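Local coordinates for protein pyruvate kinase (Pseudomonas aeruginosa, PDB 6QXL) that probably catalyses the last step of glycolysis, the transfer of a phosphate from phosphoenolpyruvate to ADP to give pyruvate and ATP, at residues S2-P14 and L25-F37. Residues are numbered along the deposited sequence; the frame is centred on the assembly and turned at random.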
loop_
_atom_site.group_PDB
_atom_site.type_symbol
_atom_site.label_atom_id
_atom_site.label_comp_id
_atom_site.label_asym_id
_atom_site.label_seq_id
_atom_site.Cartn_x
_atom_site.Cartn_y
_atom_site.Cartn_z
ATOM N N SER A 2 2.400 29.263 8.877
ATOM C CA SER A 2 3.720 29.215 8.233
ATOM C C SER A 2 3.753 30.079 6.979
ATOM O O SER A 2 2.715 30.464 6.406
ATOM C CB SER A 2 4.078 27.791 7.844
ATOM O OG SER A 2 3.925 26.890 8.910
ATOM N N VAL A 3 4.953 30.374 6.533
ATOM C CA VAL A 3 5.124 31.084 5.293
ATOM C C VAL A 3 4.491 30.311 4.148
ATOM O O VAL A 3 4.681 29.110 4.000
ATOM C CB VAL A 3 6.618 31.402 5.036
ATOM C CG1 VAL A 3 7.606 30.259 5.331
ATOM C CG2 VAL A 3 6.892 31.976 3.646
ATOM N N ARG A 4 3.696 31.014 3.350
ATOM C CA ARG A 4 3.021 30.407 2.204
ATOM C C ARG A 4 4.052 29.813 1.250
ATOM O O ARG A 4 5.075 30.412 0.987
ATOM C CB ARG A 4 2.176 31.439 1.466
ATOM C CG ARG A 4 1.743 31.048 0.055
ATOM C CD ARG A 4 0.745 32.063 -0.477
ATOM N NE ARG A 4 1.272 33.419 -0.459
ATOM C CZ ARG A 4 1.985 33.976 -1.425
ATOM N NH1 ARG A 4 2.294 33.324 -2.544
ATOM N NH2 ARG A 4 2.388 35.244 -1.285
ATOM N N ARG A 5 3.748 28.635 0.731
ATOM C CA ARG A 5 4.604 27.933 -0.199
ATOM C C ARG A 5 4.151 28.018 -1.639
ATOM O O ARG A 5 4.978 28.055 -2.548
ATOM C CB ARG A 5 4.708 26.464 0.201
ATOM C CG ARG A 5 5.300 26.242 1.599
ATOM C CD ARG A 5 5.222 24.740 1.968
ATOM N NE ARG A 5 6.135 23.895 1.202
ATOM C CZ ARG A 5 7.441 23.796 1.426
ATOM N NH1 ARG A 5 8.031 24.497 2.382
ATOM N NH2 ARG A 5 8.190 22.993 0.677
ATOM N N THR A 6 2.841 28.015 -1.872
ATOM C CA THR A 6 2.318 28.085 -3.234
ATOM C C THR A 6 2.492 29.501 -3.747
ATOM O O THR A 6 2.255 30.463 -3.011
ATOM C CB THR A 6 0.839 27.650 -3.269
ATOM O OG1 THR A 6 0.725 26.346 -2.675
ATOM C CG2 THR A 6 0.329 27.597 -4.692
ATOM N N LYS A 7 2.904 29.630 -5.003
ATOM C CA LYS A 7 3.260 30.939 -5.538
ATOM C C LYS A 7 2.103 31.541 -6.308
ATOM O O LYS A 7 1.258 30.831 -6.826
ATOM C CB LYS A 7 4.508 30.841 -6.405
ATOM C CG LYS A 7 5.708 30.244 -5.683
ATOM C CD LYS A 7 6.105 31.041 -4.424
ATOM C CE LYS A 7 7.363 30.475 -3.764
ATOM N NZ LYS A 7 8.557 30.540 -4.674
ATOM N N ILE A 8 2.075 32.874 -6.359
ATOM C CA ILE A 8 0.978 33.626 -6.969
ATOM C C ILE A 8 1.461 34.392 -8.189
ATOM O O ILE A 8 2.364 35.211 -8.088
ATOM C CB ILE A 8 0.359 34.603 -5.969
ATOM C CG1 ILE A 8 -0.325 33.820 -4.832
ATOM C CG2 ILE A 8 -0.639 35.514 -6.683
ATOM C CD1 ILE A 8 -0.854 34.664 -3.667
ATOM N N VAL A 9 0.848 34.119 -9.332
ATOM C CA VAL A 9 1.090 34.870 -10.553
ATOM C C VAL A 9 -0.042 35.871 -10.748
ATOM O O VAL A 9 -1.212 35.487 -10.775
ATOM C CB VAL A 9 1.124 33.952 -11.766
ATOM C CG1 VAL A 9 1.437 34.748 -13.023
ATOM C CG2 VAL A 9 2.136 32.845 -11.548
ATOM N N ALA A 10 0.308 37.149 -10.884
ATOM C CA ALA A 10 -0.683 38.224 -11.040
ATOM C C ALA A 10 -0.469 38.888 -12.386
ATOM O O ALA A 10 0.628 39.374 -12.676
ATOM C CB ALA A 10 -0.557 39.236 -9.926
ATOM N N THR A 11 -1.515 38.894 -13.209
ATOM C CA THR A 11 -1.447 39.577 -14.486
ATOM C C THR A 11 -1.617 41.074 -14.265
ATOM O O THR A 11 -2.476 41.493 -13.494
ATOM C CB THR A 11 -2.540 39.079 -15.444
ATOM O OG1 THR A 11 -2.327 37.693 -15.721
ATOM C CG2 THR A 11 -2.449 39.826 -16.736
ATOM N N LEU A 12 -0.800 41.865 -14.953
ATOM C CA LEU A 12 -0.905 43.325 -14.877
ATOM C C LEU A 12 -1.766 43.882 -15.993
ATOM O O LEU A 12 -1.904 43.287 -17.069
ATOM C CB LEU A 12 0.466 43.976 -14.925
ATOM C CG LEU A 12 1.432 43.447 -13.862
ATOM C CD1 LEU A 12 2.756 44.187 -14.002
ATOM C CD2 LEU A 12 0.845 43.547 -12.450
ATOM N N GLY A 13 -2.346 45.042 -15.717
ATOM C CA GLY A 13 -3.199 45.732 -16.678
ATOM C C GLY A 13 -3.644 47.089 -16.164
ATOM O O GLY A 13 -3.105 47.601 -15.182
ATOM N N PRO A 14 -4.662 47.683 -16.801
ATOM C CA PRO A 14 -5.166 49.010 -16.404
ATOM C C PRO A 14 -5.400 49.195 -14.909
ATOM O O PRO A 14 -5.080 50.242 -14.374
ATOM C CB PRO A 14 -6.482 49.113 -17.149
ATOM C CG PRO A 14 -6.304 48.245 -18.350
ATOM C CD PRO A 14 -5.326 47.170 -18.013
ATOM N N LEU A 25 0.481 45.396 -4.460
ATOM C CA LEU A 25 0.518 44.017 -4.916
ATOM C C LEU A 25 1.798 43.306 -4.464
ATOM O O LEU A 25 1.761 42.139 -4.063
ATOM C CB LEU A 25 0.403 43.933 -6.447
ATOM C CG LEU A 25 -0.876 44.362 -7.144
ATOM C CD1 LEU A 25 -0.684 44.265 -8.659
ATOM C CD2 LEU A 25 -2.057 43.541 -6.670
ATOM N N ILE A 26 2.915 44.005 -4.559
ATOM C CA ILE A 26 4.202 43.496 -4.079
ATOM C C ILE A 26 4.097 43.187 -2.590
ATOM O O ILE A 26 4.501 42.107 -2.144
ATOM C CB ILE A 26 5.340 44.498 -4.364
ATOM C CG1 ILE A 26 5.360 44.775 -5.910
ATOM C CG2 ILE A 26 6.667 43.990 -3.867
ATOM C CD1 ILE A 26 5.551 43.737 -6.866
ATOM N N LEU A 27 3.543 44.114 -1.830
ATOM C CA LEU A 27 3.401 43.903 -0.386
ATOM C C LEU A 27 2.392 42.829 -0.050
ATOM O O LEU A 27 2.512 42.193 0.979
ATOM C CB LEU A 27 3.028 45.198 0.335
ATOM C CG LEU A 27 4.105 46.261 0.346
ATOM C CD1 LEU A 27 3.446 47.631 0.599
ATOM C CD2 LEU A 27 5.218 45.934 1.347
ATOM N N ALA A 28 1.393 42.637 -0.903
ATOM C CA ALA A 28 0.387 41.610 -0.657
ATOM C C ALA A 28 0.925 40.204 -0.933
ATOM O O ALA A 28 0.318 39.216 -0.511
ATOM C CB ALA A 28 -0.863 41.873 -1.474
ATOM N N GLY A 29 2.038 40.125 -1.662
ATOM C CA GLY A 29 2.775 38.893 -1.812
ATOM C C GLY A 29 2.885 38.312 -3.201
ATOM O O GLY A 29 3.197 37.130 -3.332
ATOM N N ILE A 30 2.684 39.073 -4.265
ATOM C CA ILE A 30 2.811 38.452 -5.577
ATOM C C ILE A 30 4.224 37.914 -5.773
ATOM O O ILE A 30 5.190 38.516 -5.340
ATOM C CB ILE A 30 2.416 39.377 -6.742
ATOM C CG1 ILE A 30 3.341 40.572 -6.901
ATOM C CG2 ILE A 30 0.980 39.862 -6.591
ATOM C CD1 ILE A 30 3.383 41.040 -8.346
ATOM N N ASP A 31 4.335 36.766 -6.408
ATOM C CA ASP A 31 5.635 36.174 -6.692
ATOM C C ASP A 31 6.020 36.310 -8.172
ATOM O O ASP A 31 7.200 36.228 -8.507
ATOM C CB ASP A 31 5.649 34.702 -6.243
ATOM C CG ASP A 31 5.152 34.520 -4.787
ATOM O OD1 ASP A 31 5.911 34.816 -3.805
ATOM O OD2 ASP A 31 3.975 34.089 -4.616
ATOM N N VAL A 32 5.042 36.489 -9.059
ATOM C CA VAL A 32 5.313 36.628 -10.494
ATOM C C VAL A 32 4.314 37.614 -11.093
ATOM O O VAL A 32 3.118 37.528 -10.826
ATOM C CB VAL A 32 5.168 35.294 -11.240
ATOM C CG1 VAL A 32 5.446 35.450 -12.733
ATOM C CG2 VAL A 32 6.095 34.273 -10.647
ATOM N N ALA A 33 4.815 38.542 -11.903
ATOM C CA ALA A 33 3.973 39.458 -12.637
ATOM C C ALA A 33 3.927 38.997 -14.080
ATOM O O ALA A 33 4.979 38.791 -14.704
ATOM C CB ALA A 33 4.521 40.872 -12.551
ATOM N N ARG A 34 2.711 38.826 -14.605
ATOM C CA ARG A 34 2.522 38.377 -15.977
ATOM C C ARG A 34 2.191 39.589 -16.846
ATOM O O ARG A 34 1.311 40.386 -16.507
ATOM C CB ARG A 34 1.386 37.346 -16.042
ATOM C CG ARG A 34 0.883 36.987 -17.436
ATOM C CD ARG A 34 -0.050 35.797 -17.333
ATOM N NE ARG A 34 -0.686 35.497 -18.627
ATOM C CZ ARG A 34 -1.862 35.962 -19.047
ATOM N NH1 ARG A 34 -2.609 36.763 -18.298
ATOM N NH2 ARG A 34 -2.304 35.606 -20.240
ATOM N N LEU A 35 2.897 39.707 -17.958
ATOM C CA LEU A 35 2.694 40.779 -18.901
ATOM C C LEU A 35 2.090 40.131 -20.123
ATOM O O LEU A 35 2.771 39.368 -20.827
ATOM C CB LEU A 35 4.022 41.456 -19.248
ATOM C CG LEU A 35 4.911 41.836 -18.066
ATOM C CD1 LEU A 35 6.161 42.534 -18.624
ATOM C CD2 LEU A 35 4.237 42.765 -17.084
ATOM N N ASN A 36 0.810 40.408 -20.367
ATOM C CA ASN A 36 0.102 39.765 -21.460
ATOM C C ASN A 36 0.311 40.577 -22.718
ATOM O O ASN A 36 -0.212 41.671 -22.833
ATOM C CB ASN A 36 -1.384 39.618 -21.098
ATOM C CG ASN A 36 -2.182 38.896 -22.155
ATOM O OD1 ASN A 36 -1.634 38.336 -23.108
ATOM N ND2 ASN A 36 -3.481 38.914 -21.995
ATOM N N PHE A 37 1.064 40.039 -23.664
ATOM C CA PHE A 37 1.360 40.781 -24.890
ATOM C C PHE A 37 0.175 40.910 -25.824
ATOM O O PHE A 37 0.246 41.676 -26.764
ATOM C CB PHE A 37 2.553 40.177 -25.647
ATOM C CG PHE A 37 3.876 40.319 -24.942
ATOM C CD1 PHE A 37 4.281 41.535 -24.391
ATOM C CD2 PHE A 37 4.732 39.230 -24.833
ATOM C CE1 PHE A 37 5.509 41.663 -23.750
ATOM C CE2 PHE A 37 5.965 39.341 -24.198
ATOM C CZ PHE A 37 6.362 40.563 -23.660
HETATM O O HOH W 1 1.995 36.713 1.136
#
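Val9, Ala10 and Thr11 pair in parallel with Val32, Ala33 and Arg34. This is the contact between the first two strands of the TIM barrel of pyruvate kinase. Helix 19-28 makes the beta-alpha-beta crossover between them and ends in a Schellman motif at Gly29. Backbone bonds alternate across the strands, from Ala10 N to Val32 O, Arg34 N to Ala10 O and Leu12 N to Arg34 O. At the start of the pair, Ile8 O accepts from both Asp31 N and Val32 N.

Asp31 holds the N-terminal end of the contact. Asp31 OD2 takes Arg4 NH1 (2.8 Å) on the syn lone pair, in a salt bridge, and Ile8 N (2.9 Å) on the anti lone pair. Its OD1 forms a salt bridge with Arg61. The Arg4 side chain bends at chi3 (56°), which brings its guanidinium in to Asp31 and Gly29. NH1 also bonds Thr6 O in the carbonyl plane, while Arg4 NH2 reaches Gly29 O at 2.9 Å and also bonds a water. Ile8 CD1 lies over the centre of one face of the Arg4 guanidinium, 3.6 Å above the plane.

On the barrel's outer side, Ala10 CB meets Ile30 CG2 at 3.7 Å. Leu12 CD1 packs on Ala33 CB. Leu12 CD1 also meets Leu35 CD2 at 3.7 Å. Val9 and Val32 lie side by side on the inner face. There the extended Arg34 runs alongside Thr11, and Arg34 NH1 bonds Thr11 OG1 at 2.8 Å, in the guanidinium plane. Thr11 OG1 also bonds Leu315 O, and Arg34 NE pairs with Asp68.

The chemistry differs at the two ends. Several bonds fix the buried Asp31 carboxylate, and its arginine partners would probably favour the charged form. At the other end, Thr11 and Asp68 orient Arg34 beside the bound malonate, near the magnesium ion.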